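Local coordinates for AGR_C_4470p (Agrobacterium tumefaciens str. C58, PDB 2HQV), which is of unknown function but belongs to the ChuX/HutX family of haem-utilisation proteins, and so probably binds or handles haem, at residues L96-H101 / S118-H123; L86-T91 / K159-R164; E78-G83 / L102-E107; G122-D127 / G155-I160; R143-W148 / G173-F178. One frame throughout, in Å; residues are numbered along the deposited sequence.

Interaction 1 of 5, residues L96-H101 / S118-H123; sequences LEVPGH and SPIGGH
Val-98 lays its CG1 methyl along the CG1 methylene of Ile-120, 3.7 Å away, the two side chains lying alongside and pointing opposite ways. The same Val-98 methyl, placed anti to the backbone N (chi1 -170°), also reaches CG of the Pro-119 ring. Pro-119 CG also lies 3.4 Å from Pro-99 O, against the backbone of the strand. Ile-120 extends its chain so that CD1 lies 3.7 Å from Val-98 O and equally far from Gly-100 O, an apolar tip set among backbone carbonyls. Gly-100, in an extended conformation strained for any other residue, lets Ser-118 and Pro-119 approach closely. The polar tie is Ser-118 OG, which donates to His-101 O at 2.7 Å in the carbonyl plane. The same hydroxyl accepts from Ile-120 N at 3.1 Å with an N-H...O angle of 162°, so two bonds fix its rotation. Around the contact, Ile-120 also packs on Ile-85 and Met-87 of the neighbouring strand. Val-98 and Pro-119 meet their own counterparts in the second subunit, and Glu-97, Gly-121 and His-123 join a ladder with a strand of that subunit. Ser-118 thus heads an ST turn whose hydroxyl also donates to His-101 O, tying the 118-123 loop to the end of strand 94-100, outermost in its own chain but continued by the second subunit at the dimer interface.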
# COMPACT_ATOMS: atom_id res chain seq x y z
N LEU A 96 -3.88 -1.61 4.61
CA LEU A 96 -4.22 -0.37 5.30
C LEU A 96 -5.66 0.01 4.98
O LEU A 96 -6.03 0.17 3.81
CB LEU A 96 -3.25 0.74 4.88
CG LEU A 96 -3.34 2.12 5.53
CD1 LEU A 96 -3.18 2.02 7.04
CD2 LEU A 96 -2.27 3.03 4.94
N GLU A 97 -6.47 0.13 6.02
CA GLU A 97 -7.89 0.48 5.86
C GLU A 97 -8.12 1.82 6.53
O GLU A 97 -7.92 1.97 7.73
CB GLU A 97 -8.75 -0.61 6.50
CG GLU A 97 -8.43 -2.00 5.95
CD GLU A 97 -9.13 -3.12 6.70
OE1 GLU A 97 -8.88 -4.29 6.36
OE2 GLU A 97 -9.92 -2.83 7.63
N VAL A 98 -8.53 2.79 5.73
CA VAL A 98 -8.76 4.15 6.21
C VAL A 98 -10.16 4.65 5.91
O VAL A 98 -10.57 4.74 4.75
CB VAL A 98 -7.76 5.13 5.55
CG1 VAL A 98 -7.84 6.51 6.23
CG2 VAL A 98 -6.33 4.56 5.63
N PRO A 99 -10.94 4.94 6.96
CA PRO A 99 -12.30 5.44 6.74
C PRO A 99 -12.21 6.95 6.54
O PRO A 99 -11.39 7.62 7.17
CB PRO A 99 -13.00 5.08 8.04
CG PRO A 99 -11.91 5.27 9.06
CD PRO A 99 -10.71 4.62 8.38
N GLY A 100 -13.03 7.49 5.64
CA GLY A 100 -13.02 8.92 5.42
C GLY A 100 -13.69 9.32 4.13
O GLY A 100 -14.04 8.46 3.32
N HIS A 101 -13.91 10.62 3.95
CA HIS A 101 -14.51 11.13 2.73
C HIS A 101 -13.38 11.24 1.72
O HIS A 101 -12.24 11.50 2.09
CB HIS A 101 -15.11 12.53 2.95
CG HIS A 101 -16.37 12.54 3.76
ND1 HIS A 101 -16.40 12.26 5.11
CD2 HIS A 101 -17.66 12.78 3.40
CE1 HIS A 101 -17.65 12.33 5.54
NE2 HIS A 101 -18.43 12.64 4.52
N SER A 118 -9.62 15.24 5.21
CA SER A 118 -9.83 13.81 5.35
C SER A 118 -8.52 13.12 5.64
O SER A 118 -7.47 13.56 5.17
CB SER A 118 -10.43 13.23 4.06
OG SER A 118 -10.42 11.81 4.09
N PRO A 119 -8.55 12.04 6.43
CA PRO A 119 -7.31 11.33 6.73
C PRO A 119 -6.80 10.58 5.50
O PRO A 119 -5.66 10.11 5.48
CB PRO A 119 -7.72 10.39 7.86
CG PRO A 119 -9.16 10.10 7.57
CD PRO A 119 -9.68 11.48 7.19
N ILE A 120 -7.64 10.46 4.48
CA ILE A 120 -7.25 9.79 3.24
C ILE A 120 -6.52 10.81 2.38
O ILE A 120 -7.14 11.74 1.86
CB ILE A 120 -8.48 9.28 2.46
CG1 ILE A 120 -9.20 8.19 3.26
CG2 ILE A 120 -8.05 8.72 1.09
CD1 ILE A 120 -10.49 7.71 2.61
N GLY A 121 -5.21 10.65 2.24
CA GLY A 121 -4.44 11.57 1.43
C GLY A 121 -3.25 10.90 0.77
O GLY A 121 -2.94 9.74 1.05
N GLY A 122 -2.58 11.63 -0.10
CA GLY A 122 -1.43 11.07 -0.77
C GLY A 122 -1.41 11.27 -2.26
O GLY A 122 -1.80 12.33 -2.76
N HIS A 123 -0.98 10.24 -2.98
CA HIS A 123 -0.84 10.33 -4.43
C HIS A 123 -1.19 9.04 -5.15
O HIS A 123 -0.66 7.97 -4.82
CB HIS A 123 0.60 10.69 -4.76
CG HIS A 123 1.15 11.79 -3.91
ND1 HIS A 123 0.97 13.12 -4.22
CD2 HIS A 123 1.81 11.76 -2.73
CE1 HIS A 123 1.50 13.86 -3.26
NE2 HIS A 123 2.01 13.06 -2.34

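Interaction 2 of 5, residues L86-T91 / K159-R164; sequences LMIVQT and KIFVRR
Ile-88 packs on Phe-161 across two antiparallel strands: its CB approaches Lys-159 O only loosely (4.0 Å, to an oxygen whose place is less certain), CG1 nears the ring, and the tip, CD1, comes 3.5 Å from CD2 of Phe-161. CG1 stands anti to the carbonyl carbon (chi1 -58°), with CD1 extended beyond it. The backbones run in register, Leu-86 with Phe-161 and Ile-88 with Lys-159 as hydrogen-bonded pairs and Met-87 with Ile-160 as the non-hydrogen-bonded pair between. Phe-161 N donates to Leu-86 O at 2.8 Å. Arg-163 folds back to set CD 3.4 Å from Leu-86 CB, while its guanidinium pairs with Glu-84. On the face of Ile-88, a water donates to Gln-90 OE1 at 2.6 Å and accepts from Lys-159 NZ at 3.0 Å; Lys-159 also makes a cation-pi contact with Trp-148. Backbone bonds thus set the register, and the chemistry divides by face: Met-87 (a selenomethionine, CE doubtfully placed) and Ile-160, both buried, point one way; the other face mixes apolar packing with charged, water-bridged ends.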
# COMPACT_ATOMS: atom_id res chain seq x y z
N LEU A 86 -14.60 3.50 2.79
CA LEU A 86 -13.44 2.85 3.37
C LEU A 86 -12.41 2.65 2.26
O LEU A 86 -12.65 1.93 1.29
CB LEU A 86 -13.80 1.50 4.00
CG LEU A 86 -12.60 0.77 4.61
CD1 LEU A 86 -12.03 1.60 5.75
CD2 LEU A 86 -13.03 -0.61 5.13
N MSE A 87 -11.27 3.31 2.40
CA MSE A 87 -10.18 3.20 1.44
C MSE A 87 -9.26 2.06 1.87
O MSE A 87 -8.86 1.99 3.02
CB MSE A 87 -9.40 4.52 1.38
CG MSE A 87 -7.96 4.36 0.93
SE MSE A 87 -7.66 4.02 -0.98
CE MSE A 87 -8.90 2.66 -1.36
N ILE A 88 -8.94 1.17 0.94
CA ILE A 88 -8.05 0.06 1.26
C ILE A 88 -6.93 -0.15 0.25
O ILE A 88 -7.16 -0.24 -0.95
CB ILE A 88 -8.82 -1.27 1.39
CG1 ILE A 88 -9.91 -1.15 2.45
CG2 ILE A 88 -7.85 -2.40 1.77
CD1 ILE A 88 -10.68 -2.44 2.68
N VAL A 89 -5.71 -0.22 0.77
CA VAL A 89 -4.53 -0.45 -0.05
C VAL A 89 -3.93 -1.70 0.58
O VAL A 89 -3.84 -1.79 1.80
CB VAL A 89 -3.51 0.71 0.04
CG1 VAL A 89 -2.16 0.28 -0.56
CG2 VAL A 89 -4.04 1.93 -0.71
N GLN A 90 -3.53 -2.65 -0.25
CA GLN A 90 -2.96 -3.90 0.25
C GLN A 90 -1.72 -4.36 -0.51
O GLN A 90 -1.66 -4.29 -1.73
CB GLN A 90 -4.03 -5.00 0.22
CG GLN A 90 -3.49 -6.43 0.25
CD GLN A 90 -4.58 -7.46 0.50
OE1 GLN A 90 -5.73 -7.26 0.14
NE2 GLN A 90 -4.20 -8.58 1.12
N THR A 91 -0.72 -4.83 0.23
CA THR A 91 0.50 -5.36 -0.35
C THR A 91 0.71 -6.67 0.38
O THR A 91 -0.10 -7.03 1.23
CB THR A 91 1.74 -4.45 -0.09
OG1 THR A 91 2.05 -4.43 1.31
CG2 THR A 91 1.46 -3.02 -0.57
N LYS A 159 -8.78 0.01 -3.40
CA LYS A 159 -10.21 -0.32 -3.44
C LYS A 159 -11.01 0.61 -2.55
O LYS A 159 -10.56 0.98 -1.47
CB LYS A 159 -10.42 -1.76 -2.95
CG LYS A 159 -9.63 -2.82 -3.69
CD LYS A 159 -9.70 -4.17 -2.98
CE LYS A 159 -8.86 -5.22 -3.73
NZ LYS A 159 -8.88 -6.56 -3.07
N ILE A 160 -12.20 1.00 -2.99
CA ILE A 160 -13.06 1.86 -2.18
C ILE A 160 -14.26 0.99 -1.82
O ILE A 160 -14.98 0.52 -2.70
CB ILE A 160 -13.56 3.10 -2.96
CG1 ILE A 160 -12.39 3.92 -3.50
CG2 ILE A 160 -14.45 3.95 -2.05
CD1 ILE A 160 -11.46 4.49 -2.43
N PHE A 161 -14.47 0.76 -0.53
CA PHE A 161 -15.58 -0.05 -0.06
C PHE A 161 -16.74 0.76 0.48
O PHE A 161 -16.54 1.82 1.08
CB PHE A 161 -15.11 -1.00 1.05
CG PHE A 161 -14.45 -2.24 0.54
CD1 PHE A 161 -15.18 -3.42 0.41
CD2 PHE A 161 -13.12 -2.23 0.14
CE1 PHE A 161 -14.59 -4.57 -0.10
CE2 PHE A 161 -12.52 -3.38 -0.37
CZ PHE A 161 -13.26 -4.56 -0.49
N VAL A 162 -17.95 0.26 0.26
CA VAL A 162 -19.15 0.88 0.78
C VAL A 162 -19.14 0.50 2.27
O VAL A 162 -18.86 -0.64 2.62
CB VAL A 162 -20.41 0.31 0.10
CG1 VAL A 162 -21.67 0.75 0.84
CG2 VAL A 162 -20.48 0.79 -1.34
N ARG A 163 -19.43 1.46 3.14
CA ARG A 163 -19.42 1.20 4.58
C ARG A 163 -20.66 0.49 5.10
O ARG A 163 -21.67 0.37 4.40
CB ARG A 163 -19.25 2.51 5.35
CG ARG A 163 -17.97 3.25 5.02
CD ARG A 163 -16.74 2.45 5.41
NE ARG A 163 -16.58 2.37 6.86
CZ ARG A 163 -16.38 3.42 7.65
NH1 ARG A 163 -16.33 4.64 7.12
NH2 ARG A 163 -16.23 3.26 8.95
N ARG A 164 -20.57 0.01 6.34
CA ARG A 164 -21.66 -0.68 7.01
C ARG A 164 -22.07 0.16 8.23
O ARG A 164 -21.27 0.92 8.76
CB ARG A 164 -21.20 -2.06 7.46
CG ARG A 164 -20.91 -3.01 6.32
CD ARG A 164 -20.17 -4.24 6.79
NE ARG A 164 -19.87 -5.13 5.67
CZ ARG A 164 -20.77 -5.87 5.02
NH1 ARG A 164 -22.04 -5.83 5.38
NH2 ARG A 164 -20.39 -6.64 4.01
O HOH W 1 -7.50 -5.53 -0.60

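Interaction 3 of 5, residues E78-G83 / L102-E107; sequences EMRGWG and LPEGTE
Apolar contact comes first: Met-79, a selenomethionine, holds its CB 3.8 Å from Leu-102 CD1, and its CE turns back to the same methyl. Farther along, the aliphatic part of Arg-80 lies over Leu-102, CG against CB. The Glu-104 CG methylene packs closely on one face of the Arg-80 guanidinium, 3.1 Å from Arg-80 NH2 and near that side of the group. The charge pair is looser: the carboxylate is turned 50° against the guanidinium plane, and Glu-104 OE2 is 3.8 Å from Arg-80 NH2, a long salt bridge in which the oxygen stands above the guanidinium and only the charges attract. A bend at chi3 of Arg-80 (54°) brings its NE to Leu-102 O, with which it makes a weak hydrogen bond of 3.2 Å and 133°. Water supplies further links. One donates to Met-79 O and Gly-83 O and accepts from Leu-102 N at 2.9 Å; a second donates to Arg-80 O and, at 2.6 Å, to Leu-102 O. A type I turn from Met-79 to Trp-82 leads on from helix 72-79, and Pro-103 O receives Trp-76 NE1 of that helix. Leu-102 O therefore takes a weak arginine bond and a water together, and Leu-102 N is met by water: the leucine side chain is buried, while its backbone is joined to the turn largely through solvent, and the arginine-glutamate attraction is probably modest.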
# COMPACT_ATOMS: atom_id res chain seq x y z
N GLU A 78 -17.80 11.33 -8.42
CA GLU A 78 -19.04 10.70 -8.02
C GLU A 78 -18.93 10.17 -6.58
O GLU A 78 -19.76 10.47 -5.72
CB GLU A 78 -19.35 9.54 -8.97
CG GLU A 78 -20.76 9.03 -8.92
CD GLU A 78 -21.75 10.01 -9.53
OE1 GLU A 78 -21.75 10.16 -10.77
OE2 GLU A 78 -22.51 10.62 -8.76
N MSE A 79 -17.88 9.40 -6.32
CA MSE A 79 -17.69 8.82 -4.99
C MSE A 79 -17.47 9.87 -3.90
O MSE A 79 -17.78 9.62 -2.73
CB MSE A 79 -16.53 7.82 -5.01
CG MSE A 79 -16.78 6.64 -5.95
SE MSE A 79 -15.40 5.28 -5.79
CE MSE A 79 -13.87 6.32 -6.40
N ARG A 80 -16.93 11.02 -4.26
CA ARG A 80 -16.70 12.07 -3.27
C ARG A 80 -18.02 12.51 -2.64
O ARG A 80 -18.04 13.11 -1.58
CB ARG A 80 -16.01 13.28 -3.91
CG ARG A 80 -14.56 13.02 -4.33
CD ARG A 80 -13.88 14.31 -4.74
NE ARG A 80 -14.00 15.31 -3.69
CZ ARG A 80 -14.77 16.39 -3.77
NH1 ARG A 80 -15.47 16.63 -4.87
NH2 ARG A 80 -14.84 17.23 -2.74
N GLY A 81 -19.13 12.20 -3.31
CA GLY A 81 -20.43 12.58 -2.77
C GLY A 81 -21.07 11.45 -1.99
O GLY A 81 -22.18 11.60 -1.49
N TRP A 82 -20.36 10.33 -1.88
CA TRP A 82 -20.89 9.16 -1.17
C TRP A 82 -20.76 9.23 0.35
O TRP A 82 -21.29 8.37 1.05
CB TRP A 82 -20.19 7.89 -1.65
CG TRP A 82 -20.49 7.47 -3.07
CD1 TRP A 82 -21.18 8.17 -4.02
CD2 TRP A 82 -20.07 6.25 -3.70
NE1 TRP A 82 -21.22 7.47 -5.20
CE2 TRP A 82 -20.55 6.29 -5.03
CE3 TRP A 82 -19.34 5.14 -3.27
CZ2 TRP A 82 -20.31 5.24 -5.94
CZ3 TRP A 82 -19.10 4.09 -4.18
CH2 TRP A 82 -19.59 4.16 -5.50
N GLY A 83 -20.06 10.23 0.86
CA GLY A 83 -19.89 10.34 2.29
C GLY A 83 -18.65 9.59 2.73
O GLY A 83 -17.71 9.44 1.96
N LEU A 102 -13.68 11.03 0.45
CA LEU A 102 -12.65 11.17 -0.57
C LEU A 102 -12.46 12.65 -0.88
O LEU A 102 -13.43 13.35 -1.19
CB LEU A 102 -13.05 10.42 -1.84
CG LEU A 102 -13.02 8.90 -1.72
CD1 LEU A 102 -13.32 8.26 -3.07
CD2 LEU A 102 -11.65 8.47 -1.22
N PRO A 103 -11.22 13.15 -0.77
CA PRO A 103 -10.96 14.57 -1.05
C PRO A 103 -10.78 14.87 -2.53
O PRO A 103 -10.66 13.96 -3.35
CB PRO A 103 -9.68 14.83 -0.27
CG PRO A 103 -8.92 13.57 -0.50
CD PRO A 103 -9.99 12.48 -0.31
N GLU A 104 -10.76 16.15 -2.86
CA GLU A 104 -10.58 16.58 -4.23
C GLU A 104 -9.13 16.32 -4.60
O GLU A 104 -8.25 16.31 -3.73
CB GLU A 104 -10.86 18.08 -4.37
CG GLU A 104 -12.18 18.53 -3.76
CD GLU A 104 -12.40 20.02 -3.89
OE1 GLU A 104 -11.50 20.80 -3.50
OE2 GLU A 104 -13.48 20.42 -4.38
N GLY A 105 -8.88 16.09 -5.88
CA GLY A 105 -7.52 15.84 -6.31
C GLY A 105 -7.11 16.73 -7.46
O GLY A 105 -7.94 17.21 -8.22
N THR A 106 -5.80 16.98 -7.57
CA THR A 106 -5.25 17.79 -8.65
C THR A 106 -4.38 16.82 -9.43
O THR A 106 -3.95 15.79 -8.89
CB THR A 106 -4.38 18.93 -8.12
OG1 THR A 106 -3.31 18.39 -7.32
CG2 THR A 106 -5.21 19.90 -7.29
N GLU A 107 -4.10 17.12 -10.69
CA GLU A 107 -3.29 16.22 -11.49
C GLU A 107 -2.08 16.84 -12.18
O GLU A 107 -2.14 17.95 -12.71
CB GLU A 107 -4.17 15.52 -12.54
CG GLU A 107 -3.41 14.76 -13.61
CD GLU A 107 -4.31 13.97 -14.54
OE1 GLU A 107 -5.55 14.12 -14.46
OE2 GLU A 107 -3.78 13.19 -15.37
O HOH W 2 -16.36 10.26 -0.25
O HOH W 3 -15.71 14.10 -0.16

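Interaction 4 of 5, residues G122-D127 / G155-I160; sequences GHIKKD and GAMFKI
Apolar packing carries the contact, and Ile-124 is its centre. Its CG2 methyl stands 3.7 Å from Phe-158 CE2 and 4.0 Å from the CE methyl of selenomethionine Met-157. The CD1 end reaches the same ring, 3.8 Å from Phe-158 CZ, so both branches of Ile-124 bear on one corner of the phenyl group. The two side chains cross at about a right angle. Phe-158 has CG between its backbone N and carbonyl carbon (chi1 64°), a placement that swings the ring toward Ile-124, and Ile-160 CG1 lies at its edge, in plane. The second kind of contact sets methyl against carbonyl: Met-157, bent at chi3 (65°), brings CE to within 3.1 Å of Lys-125 O. Within the segment 122-127 the backbone folds tightly, Lys-125 at the centre of an inverse gamma turn whose Lys-126 N to Ile-124 O bond, at 2.8 Å, is weak. No hydrogen bond crosses between the segments. Outside them, Phe-158 stacks on Phe-149 and touches Trp-76 of helix 72-79, which also covers Ile-124, while His-123 and Ile-124 pair with a strand of the second subunit. Lys-126 turns its charge to Asp-73 and Glu-107. The join between the short strand 123-124 and the strand 156-161 thus rests on dispersion and shape between buried side chains, with the charge of Lys-126 paired outside the contact.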
# COMPACT_ATOMS: atom_id res chain seq x y z
N GLY A 122 -2.58 11.63 -0.10
CA GLY A 122 -1.43 11.07 -0.77
C GLY A 122 -1.41 11.27 -2.26
O GLY A 122 -1.80 12.33 -2.76
N HIS A 123 -0.98 10.24 -2.98
CA HIS A 123 -0.84 10.33 -4.43
C HIS A 123 -1.19 9.04 -5.15
O HIS A 123 -0.66 7.97 -4.82
CB HIS A 123 0.60 10.69 -4.76
CG HIS A 123 1.15 11.79 -3.91
ND1 HIS A 123 0.97 13.12 -4.22
CD2 HIS A 123 1.81 11.76 -2.73
CE1 HIS A 123 1.50 13.86 -3.26
NE2 HIS A 123 2.01 13.06 -2.34
N ILE A 124 -2.06 9.15 -6.15
CA ILE A 124 -2.50 8.01 -6.94
C ILE A 124 -1.90 8.11 -8.35
O ILE A 124 -2.01 9.15 -9.00
CB ILE A 124 -4.03 7.98 -7.02
CG1 ILE A 124 -4.61 7.84 -5.60
CG2 ILE A 124 -4.50 6.85 -7.92
CD1 ILE A 124 -6.12 7.78 -5.54
N LYS A 125 -1.26 7.04 -8.82
CA LYS A 125 -0.67 7.06 -10.15
C LYS A 125 -1.77 6.75 -11.17
O LYS A 125 -1.87 5.64 -11.71
CB LYS A 125 0.48 6.05 -10.28
CG LYS A 125 1.38 6.33 -11.49
CD LYS A 125 2.58 5.40 -11.56
CE LYS A 125 3.43 5.69 -12.80
NZ LYS A 125 4.63 4.80 -12.87
N LYS A 126 -2.60 7.77 -11.39
CA LYS A 126 -3.74 7.70 -12.29
C LYS A 126 -3.43 7.17 -13.68
O LYS A 126 -4.24 6.45 -14.26
CB LYS A 126 -4.39 9.09 -12.40
CG LYS A 126 -5.56 9.16 -13.37
CD LYS A 126 -6.02 10.60 -13.58
CE LYS A 126 -7.02 10.70 -14.72
NZ LYS A 126 -7.40 12.10 -15.05
N ASP A 127 -2.27 7.52 -14.23
CA ASP A 127 -1.95 7.06 -15.57
C ASP A 127 -1.66 5.56 -15.65
O ASP A 127 -1.46 5.02 -16.73
CB ASP A 127 -0.81 7.89 -16.18
CG ASP A 127 0.56 7.57 -15.59
OD1 ASP A 127 0.66 6.88 -14.56
OD2 ASP A 127 1.55 8.04 -16.18
N GLY A 155 -4.02 -6.08 -11.36
CA GLY A 155 -4.11 -6.07 -9.91
C GLY A 155 -4.84 -4.81 -9.48
O GLY A 155 -4.99 -3.88 -10.27
N ALA A 156 -5.31 -4.77 -8.24
CA ALA A 156 -6.00 -3.58 -7.76
C ALA A 156 -4.99 -2.58 -7.20
O ALA A 156 -4.16 -2.93 -6.37
CB ALA A 156 -6.99 -3.95 -6.67
N MSE A 157 -5.07 -1.34 -7.68
CA MSE A 157 -4.19 -0.27 -7.21
C MSE A 157 -4.64 0.07 -5.79
O MSE A 157 -3.84 0.25 -4.87
CB MSE A 157 -4.34 0.95 -8.12
CG MSE A 157 -3.90 0.71 -9.56
SE MSE A 157 -4.40 2.20 -10.70
CE MSE A 157 -3.31 3.57 -9.92
N PHE A 158 -5.96 0.14 -5.62
CA PHE A 158 -6.58 0.41 -4.33
C PHE A 158 -8.05 0.08 -4.51
O PHE A 158 -8.51 -0.10 -5.64
CB PHE A 158 -6.38 1.87 -3.90
CG PHE A 158 -7.03 2.87 -4.80
CD1 PHE A 158 -8.33 3.32 -4.55
CD2 PHE A 158 -6.36 3.36 -5.92
CE1 PHE A 158 -8.94 4.25 -5.41
CE2 PHE A 158 -6.96 4.29 -6.77
CZ PHE A 158 -8.25 4.73 -6.52
N LYS A 159 -8.78 0.01 -3.40
CA LYS A 159 -10.21 -0.32 -3.44
C LYS A 159 -11.01 0.61 -2.55
O LYS A 159 -10.56 0.98 -1.47
CB LYS A 159 -10.42 -1.76 -2.95
CG LYS A 159 -9.63 -2.82 -3.69
CD LYS A 159 -9.70 -4.17 -2.98
CE LYS A 159 -8.86 -5.22 -3.73
NZ LYS A 159 -8.88 -6.56 -3.07
N ILE A 160 -12.20 1.00 -2.99
CA ILE A 160 -13.06 1.86 -2.18
C ILE A 160 -14.26 0.99 -1.82
O ILE A 160 -14.98 0.52 -2.70
CB ILE A 160 -13.56 3.10 -2.96
CG1 ILE A 160 -12.39 3.92 -3.50
CG2 ILE A 160 -14.45 3.95 -2.05
CD1 ILE A 160 -11.46 4.49 -2.43

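Interaction 5 of 5, residues R143-W148 / G173-F178; sequences RSCSVW and GQLAKF
The Phe-178 ring takes Cys-145 CB over one face, a CH-pi contact of 3.7 Å to the ring centroid and 15° off its normal. Cys-145 SG lies more obliquely to the same ring, 4.4 Å from the centroid. At the ring edge, Ser-146 O sits 3.5 Å from Phe-178 CE1, and Val-147 CG2 lies in plane, 4.0 Å from the same carbon. The second flat group, the guanidinium of Arg-143, has Leu-175 CD1 and Cys-145 SG over the same face; Leu-175 CD2 is 3.6 Å from Arg-143 NH1. Arg-143 reaches there through a chain extended from CG to NE, and its charge is held by Asp-136 and Glu-179. Cys-145 SG also meets Leu-175 CD1 at 3.7 Å, so the sulfur touches both the leucine methyl and the phenyl ring. Phe-178 CG stands anti to its backbone N (chi1 166°), which directs the ring at the strand. No hydrogen bond crosses here. The helix segment 173-178 runs at 56° to the strand segment 143-148, their axes 9.7 Å apart at closest. Helix 172-185 thus packs on one side of strand 142-151, which lies between strands 129-139 and 156-161 in the sheet, with Trp-82 and Val-162 also against Phe-178.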
# COMPACT_ATOMS: atom_id res chain seq x y z
N ARG A 143 -22.99 -9.80 1.53
CA ARG A 143 -22.75 -8.95 0.38
C ARG A 143 -21.69 -7.88 0.66
O ARG A 143 -21.70 -7.25 1.72
CB ARG A 143 -24.05 -8.27 -0.04
CG ARG A 143 -24.01 -7.69 -1.43
CD ARG A 143 -25.16 -6.75 -1.65
NE ARG A 143 -25.09 -6.09 -2.94
CZ ARG A 143 -25.89 -5.08 -3.29
NH1 ARG A 143 -26.81 -4.61 -2.45
NH2 ARG A 143 -25.78 -4.54 -4.49
N SER A 144 -20.79 -7.70 -0.29
CA SER A 144 -19.73 -6.72 -0.20
C SER A 144 -19.71 -5.92 -1.50
O SER A 144 -19.76 -6.48 -2.60
CB SER A 144 -18.39 -7.45 -0.02
OG SER A 144 -17.28 -6.59 -0.20
N CYS A 145 -19.66 -4.60 -1.38
CA CYS A 145 -19.64 -3.72 -2.55
C CYS A 145 -18.42 -2.81 -2.52
O CYS A 145 -18.20 -2.09 -1.55
CB CYS A 145 -20.92 -2.89 -2.60
SG CYS A 145 -22.44 -3.87 -2.80
N SER A 146 -17.63 -2.83 -3.58
CA SER A 146 -16.43 -2.01 -3.64
C SER A 146 -16.08 -1.60 -5.07
O SER A 146 -16.59 -2.18 -6.04
CB SER A 146 -15.25 -2.76 -3.01
OG SER A 146 -15.09 -4.04 -3.61
N VAL A 147 -15.24 -0.59 -5.19
CA VAL A 147 -14.81 -0.11 -6.49
C VAL A 147 -13.30 -0.31 -6.58
O VAL A 147 -12.52 0.28 -5.82
CB VAL A 147 -15.15 1.39 -6.67
CG1 VAL A 147 -14.80 1.84 -8.09
CG2 VAL A 147 -16.63 1.62 -6.38
N TRP A 148 -12.89 -1.17 -7.52
CA TRP A 148 -11.49 -1.50 -7.72
C TRP A 148 -10.85 -0.73 -8.88
O TRP A 148 -11.27 -0.86 -10.02
CB TRP A 148 -11.36 -3.00 -8.03
CG TRP A 148 -11.75 -3.93 -6.91
CD1 TRP A 148 -12.75 -3.76 -6.00
CD2 TRP A 148 -11.16 -5.21 -6.63
NE1 TRP A 148 -12.82 -4.85 -5.17
CE2 TRP A 148 -11.86 -5.75 -5.53
CE3 TRP A 148 -10.11 -5.95 -7.20
CZ2 TRP A 148 -11.55 -7.00 -4.99
CZ3 TRP A 148 -9.80 -7.19 -6.66
CH2 TRP A 148 -10.51 -7.71 -5.56
N GLY A 173 -28.05 4.74 2.00
CA GLY A 173 -27.82 5.81 1.04
C GLY A 173 -26.61 5.61 0.15
O GLY A 173 -26.66 5.83 -1.06
N GLN A 174 -25.51 5.19 0.76
CA GLN A 174 -24.26 4.96 0.04
C GLN A 174 -24.41 3.80 -0.93
O GLN A 174 -24.00 3.88 -2.09
CB GLN A 174 -23.14 4.67 1.03
CG GLN A 174 -21.75 4.82 0.45
CD GLN A 174 -20.70 4.79 1.53
OE1 GLN A 174 -20.24 3.72 1.93
NE2 GLN A 174 -20.31 5.96 2.02
N LEU A 175 -25.00 2.71 -0.45
CA LEU A 175 -25.22 1.52 -1.26
C LEU A 175 -26.00 1.85 -2.52
O LEU A 175 -25.66 1.40 -3.60
CB LEU A 175 -25.97 0.46 -0.44
CG LEU A 175 -26.34 -0.83 -1.19
CD1 LEU A 175 -25.08 -1.46 -1.78
CD2 LEU A 175 -27.04 -1.79 -0.24
N ALA A 176 -27.07 2.64 -2.36
CA ALA A 176 -27.90 3.03 -3.50
C ALA A 176 -27.08 3.75 -4.58
O ALA A 176 -27.25 3.49 -5.78
CB ALA A 176 -29.05 3.93 -3.03
N LYS A 177 -26.18 4.64 -4.17
CA LYS A 177 -25.35 5.38 -5.11
C LYS A 177 -24.37 4.44 -5.82
O LYS A 177 -24.09 4.59 -7.01
CB LYS A 177 -24.57 6.49 -4.40
CG LYS A 177 -25.47 7.53 -3.73
CD LYS A 177 -24.68 8.61 -3.03
CE LYS A 177 -25.59 9.64 -2.38
NZ LYS A 177 -24.80 10.72 -1.71
N PHE A 178 -23.85 3.47 -5.08
CA PHE A 178 -22.92 2.49 -5.66
C PHE A 178 -23.66 1.70 -6.75
O PHE A 178 -23.21 1.62 -7.89
CB PHE A 178 -22.43 1.52 -4.57
CG PHE A 178 -21.75 0.30 -5.13
CD1 PHE A 178 -20.39 0.30 -5.42
CD2 PHE A 178 -22.48 -0.86 -5.40
CE1 PHE A 178 -19.76 -0.81 -5.97
CE2 PHE A 178 -21.86 -1.98 -5.96
CZ PHE A 178 -20.50 -1.96 -6.24

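How the interactions relate
Interactions 1, 2, 4 and 5 reach the six-stranded antiparallel sheet, in which strands 142-151, 156-161, 85-90 and 94-100 lie side by side. Interaction 3 joins the chain after helix 72-79 to the approach to strand 105-108, in the smaller three-stranded sheet that also holds strand 123-124 of interaction 4; its Met-79 packs on Ile-160 of the large sheet. Interactions 1 and 2, centres about 9 Å apart, share the pairing of 85-90 with 94-100; 2 and 4 share strand 156-161; 4 and 5 have the most distant centres, about 18 Å apart. Along the chain interaction 3 opens first and interaction 5 closes last. Interactions 1, 2 and 4 touch the second subunit, so sheet core and dimer interface overlap.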